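Local coordinates for protein pectate lyase/Amb allergen (Acidovorax citrulli, PDB 4HWV) that probably cleaves pectate by calcium-dependent beta-elimination, as a secreted lyase of polysaccharide lyase family 1 with a bound calcium ion, at residues Ala116-Ala119 with Ser120-Ser123; Ala151-Leu154 with Gln155-Val158. One frame throughout, in Å; residues are numbered along the deposited sequence.

Along the chain the two contacts stand in series, neither nested nor crossed, and neither closes a long loop. Interaction 1 comes first, running from the loop residues Ala116 and Ser117 into the first turn of helix 118-129. The chain then runs through helix 131-134 into helix 143-159; interaction 2 lies wholly within the last turns of that helix, just ahead of strand 160-163. Their centres lie about 17 Å apart and their nearest atoms about 5 Å, without touching. Helix 100-105 serves both: Val104 meets Gln118 and Leu121, while Tyr103 meets Leu154, Gln155 and Val158. Phe209 likewise touches Gln118 and Ala151, so the two helices share neighbours.

Interaction 1: residues Ala116-Ala119 with Ser120-Ser123; sequences ASQA and SLWS
Ser117 OG accepts the backbone N-H of Ser120 at 2.9 Å, with an N-H...O angle of 156°. The hydroxyl can get there because chi1 of 67° sets OG between the backbone N and the carbonyl carbon of Ser117, where it also packs 3.3 Å from Ser120 CB. Behind it the regular i to i+4 series begins: Leu121 N donates to Ser117 O, Trp122 N to Gln118 O, and Ser123 N to Ala119 O. The middle bond, from Trp122 N to Gln118 O, measures 2.8 Å; it is nearly straight, with 172° at the hydrogen, and lies close to the line of the Gln118 carbonyl. This is an N-cap, with Ser117 as the residue before helix 118-129, its side chain capping the amide of Ser120 in the first turn. Another first-turn amide, Gln118 N, is taken by Asp101 OD1 from helix 100-105. Water 1 joins the preceding loop to the helix, accepting from Ala116 N at 2.9 Å and hydrogen-bonding Ser120 OG. Among the side chains, Gln118 bends at chi2, which brings OE1 across Leu121, 4.0 Å from CD2. The second subunit packs against this turn: His259 of that subunit hydrogen-bonds Ala116 O, and its Trp122 lies on Ala119. Trp122 of this chain meets the ring of Trp222, the two planes inclined to each other.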
loop_
_atom_site.group_PDB
_atom_site.type_symbol
_atom_site.label_atom_id
_atom_site.label_comp_id
_atom_site.label_asym_id
_atom_site.label_seq_id
_atom_site.Cartn_x
_atom_site.Cartn_y
_atom_site.Cartn_z
ATOM N N ALA A 116 3.064 -9.254 28.067
ATOM C CA ALA A 116 3.937 -8.087 28.126
ATOM C C ALA A 116 4.200 -7.496 26.748
ATOM O O ALA A 116 4.769 -6.414 26.646
ATOM C CB ALA A 116 5.255 -8.442 28.788
ATOM N N SER A 117 3.771 -8.196 25.700
ATOM C CA SER A 117 3.955 -7.729 24.333
ATOM C C SER A 117 2.999 -8.444 23.399
ATOM O O SER A 117 2.552 -9.568 23.678
ATOM C CB SER A 117 5.388 -7.990 23.861
ATOM O OG SER A 117 5.641 -9.386 23.746
ATOM N N GLN A 118 2.721 -7.802 22.268
ATOM C CA GLN A 118 2.047 -8.458 21.168
ATOM C C GLN A 118 2.868 -9.664 20.678
ATOM O O GLN A 118 2.311 -10.720 20.371
ATOM C CB GLN A 118 1.783 -7.449 20.044
ATOM C CG GLN A 118 1.506 -8.038 18.653
ATOM C CD GLN A 118 0.169 -8.731 18.523
ATOM O OE1 GLN A 118 -0.432 -9.172 19.506
ATOM N NE2 GLN A 118 -0.309 -8.833 17.292
ATOM N N ALA A 119 4.193 -9.531 20.639
ATOM C CA ALA A 119 5.034 -10.625 20.168
ATOM C C ALA A 119 4.804 -11.884 21.013
ATOM O O ALA A 119 4.722 -12.999 20.490
ATOM C CB ALA A 119 6.491 -10.214 20.222
ATOM N N SER A 120 4.733 -11.702 22.325
ATOM C CA SER A 120 4.515 -12.832 23.220
ATOM C C SER A 120 3.127 -13.453 23.019
ATOM O O SER A 120 2.991 -14.673 22.961
ATOM C CB SER A 120 4.712 -12.391 24.669
ATOM O OG SER A 120 4.317 -13.413 25.561
ATOM N N LEU A 121 2.102 -12.612 22.905
ATOM C CA LEU A 121 0.752 -13.098 22.675
ATOM C C LEU A 121 0.686 -13.881 21.370
ATOM O O LEU A 121 0.151 -14.996 21.334
ATOM C CB LEU A 121 -0.220 -11.917 22.667
ATOM C CG LEU A 121 -1.670 -12.287 22.289
ATOM C CD1 LEU A 121 -2.246 -13.397 23.179
ATOM C CD2 LEU A 121 -2.521 -11.043 22.365
ATOM N N TRP A 122 1.211 -13.288 20.301
ATOM C CA TRP A 122 1.156 -13.921 18.991
ATOM C C TRP A 122 1.913 -15.249 18.989
ATOM O O TRP A 122 1.409 -16.247 18.473
ATOM C CB TRP A 122 1.728 -12.959 17.954
ATOM C CG TRP A 122 1.678 -13.406 16.513
ATOM C CD1 TRP A 122 2.746 -13.629 15.706
ATOM C CD2 TRP A 122 0.509 -13.632 15.711
ATOM N NE1 TRP A 122 2.321 -13.974 14.442
ATOM C CE2 TRP A 122 0.952 -13.990 14.423
ATOM C CE3 TRP A 122 -0.867 -13.573 15.962
ATOM C CZ2 TRP A 122 0.077 -14.277 13.380
ATOM C CZ3 TRP A 122 -1.741 -13.864 14.920
ATOM C CH2 TRP A 122 -1.264 -14.221 13.649
ATOM N N SER A 123 3.110 -15.277 19.582
ATOM C CA SER A 123 3.856 -16.523 19.677
ATOM C C SER A 123 3.035 -17.589 20.407
ATOM O O SER A 123 2.935 -18.729 19.931
ATOM C CB SER A 123 5.181 -16.280 20.387
ATOM O OG SER A 123 5.943 -17.476 20.451
HETATM O O HOH W 1 4.444 -11.776 27.943
#

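Interaction 2: residues Ala151-Leu154 with Gln155-Val158; sequences AAEL and QRRV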
loop_
_atom_site.group_PDB
_atom_site.type_symbol
_atom_site.label_atom_id
_atom_site.label_comp_id
_atom_site.label_asym_id
_atom_site.label_seq_id
_atom_site.Cartn_x
_atom_site.Cartn_y
_atom_site.Cartn_z
ATOM N N ALA A 151 -7.752 -7.649 23.496
ATOM C CA ALA A 151 -7.131 -6.627 22.666
ATOM C C ALA A 151 -8.051 -6.243 21.512
ATOM O O ALA A 151 -8.192 -5.067 21.198
ATOM C CB ALA A 151 -5.769 -7.109 22.166
ATOM N N ALA A 152 -8.686 -7.237 20.908
ATOM C CA ALA A 152 -9.590 -6.999 19.777
ATOM C C ALA A 152 -10.799 -6.187 20.201
ATOM O O ALA A 152 -11.310 -5.386 19.424
ATOM C CB ALA A 152 -10.044 -8.330 19.169
ATOM N N GLU A 153 -11.288 -6.434 21.415
ATOM C CA GLU A 153 -12.443 -5.707 21.920
ATOM C C GLU A 153 -12.150 -4.220 22.080
ATOM O O GLU A 153 -12.993 -3.380 21.764
ATOM C CB GLU A 153 -12.921 -6.291 23.244
ATOM C CG GLU A 153 -14.172 -5.602 23.762
ATOM C CD GLU A 153 -15.366 -5.864 22.885
ATOM O OE1 GLU A 153 -15.475 -6.972 22.312
ATOM O OE2 GLU A 153 -16.197 -4.960 22.764
ATOM N N LEU A 154 -10.958 -3.890 22.577
ATOM C CA LEU A 154 -10.551 -2.487 22.660
ATOM C C LEU A 154 -10.418 -1.896 21.253
ATOM O O LEU A 154 -10.922 -0.809 21.005
ATOM C CB LEU A 154 -9.256 -2.329 23.472
ATOM C CG LEU A 154 -8.734 -0.889 23.608
ATOM C CD1 LEU A 154 -9.803 0.038 24.199
ATOM C CD2 LEU A 154 -7.468 -0.840 24.446
ATOM N N GLN A 155 -9.784 -2.605 20.317
ATOM C CA GLN A 155 -9.716 -2.068 18.959
ATOM C C GLN A 155 -11.107 -1.842 18.364
ATOM O O GLN A 155 -11.343 -0.816 17.731
ATOM C CB GLN A 155 -8.832 -2.942 18.031
ATOM C CG GLN A 155 -8.727 -2.343 16.629
ATOM C CD GLN A 155 -7.618 -2.936 15.790
ATOM O OE1 GLN A 155 -7.487 -4.156 15.708
ATOM N NE2 GLN A 155 -6.794 -2.079 15.193
ATOM N N ARG A 156 -12.017 -2.790 18.582
ATOM C CA ARG A 156 -13.388 -2.634 18.101
ATOM C C ARG A 156 -14.010 -1.330 18.593
ATOM O O ARG A 156 -14.626 -0.586 17.824
ATOM C CB ARG A 156 -14.233 -3.820 18.550
ATOM C CG ARG A 156 -15.642 -3.764 18.004
ATOM C CD ARG A 156 -16.498 -4.896 18.553
ATOM N NE ARG A 156 -16.107 -6.241 18.104
ATOM C CZ ARG A 156 -16.494 -6.808 16.961
ATOM N NH1 ARG A 156 -17.249 -6.145 16.096
ATOM N NH2 ARG A 156 -16.127 -8.053 16.679
ATOM N N ARG A 157 -13.814 -1.036 19.878
ATOM C CA ARG A 157 -14.399 0.152 20.483
ATOM C C ARG A 157 -13.726 1.455 20.027
ATOM O O ARG A 157 -14.303 2.542 20.169
ATOM C CB ARG A 157 -14.376 0.002 21.996
ATOM C CG ARG A 157 -15.310 -1.150 22.451
ATOM C CD ARG A 157 -15.182 -1.547 23.917
ATOM N NE ARG A 157 -15.662 -0.474 24.770
ATOM C CZ ARG A 157 -14.875 0.222 25.578
ATOM N NH1 ARG A 157 -13.591 -0.082 25.644
ATOM N NH2 ARG A 157 -15.374 1.207 26.326
ATOM N N VAL A 158 -12.542 1.351 19.431
ATOM C CA VAL A 158 -11.860 2.508 18.882
ATOM C C VAL A 158 -12.233 2.717 17.410
ATOM O O VAL A 158 -12.584 3.818 17.000
ATOM C CB VAL A 158 -10.334 2.335 19.033
ATOM C CG1 VAL A 158 -9.573 3.421 18.291
ATOM C CG2 VAL A 158 -9.959 2.359 20.501
HETATM O O HOH W 2 -14.040 -7.751 19.388
#
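Glu153 and Arg157, one helical turn apart, meet at an angle through the aliphatic part of the arginine: Glu153 OE2 is 3.7 Å from Arg157 CD. Arg157 CG stands beside its own backbone N (chi1 -66°), which directs the chain back along the helix and over Glu153 O, 3.3 Å from CG. Although the carboxylate and guanidinium planes differ by just 25°, the charged atoms do not pair, OE2 and NE being 4.9 Å apart. Farther out, the Arg157 side chain crosses Leu154 at about a right angle, with NH1 4.1 Å from CD1.

Glu153 OE1 lies obliquely to the Arg156 guanidinium, 4.3 Å from NE, beyond a salt bridge. Water 2 spans the gap at the guanidinium edge, in plane; it accepts from Arg156 NE at 2.9 Å and donates weakly to Glu153 OE1. The stronger partner of Arg156 is Glu225, salt-bridged to NH2. Gln155 extends away from this group, its amide bound by Asp208 and Asn90.

Backbone bonds run from Gln155, Arg156 and Arg157 to carbonyls four residues earlier; Val158 N to Leu154 O is weak at 130°, and Val158 N also donates three residues back, to Gln155 O, at 3.0 Å. This tightened last turn marks an alpha-helix near its C-terminal end, leading into a strand of the right-handed parallel beta-helix, with the Arg156 side chain about 9 Å from the bound calcium.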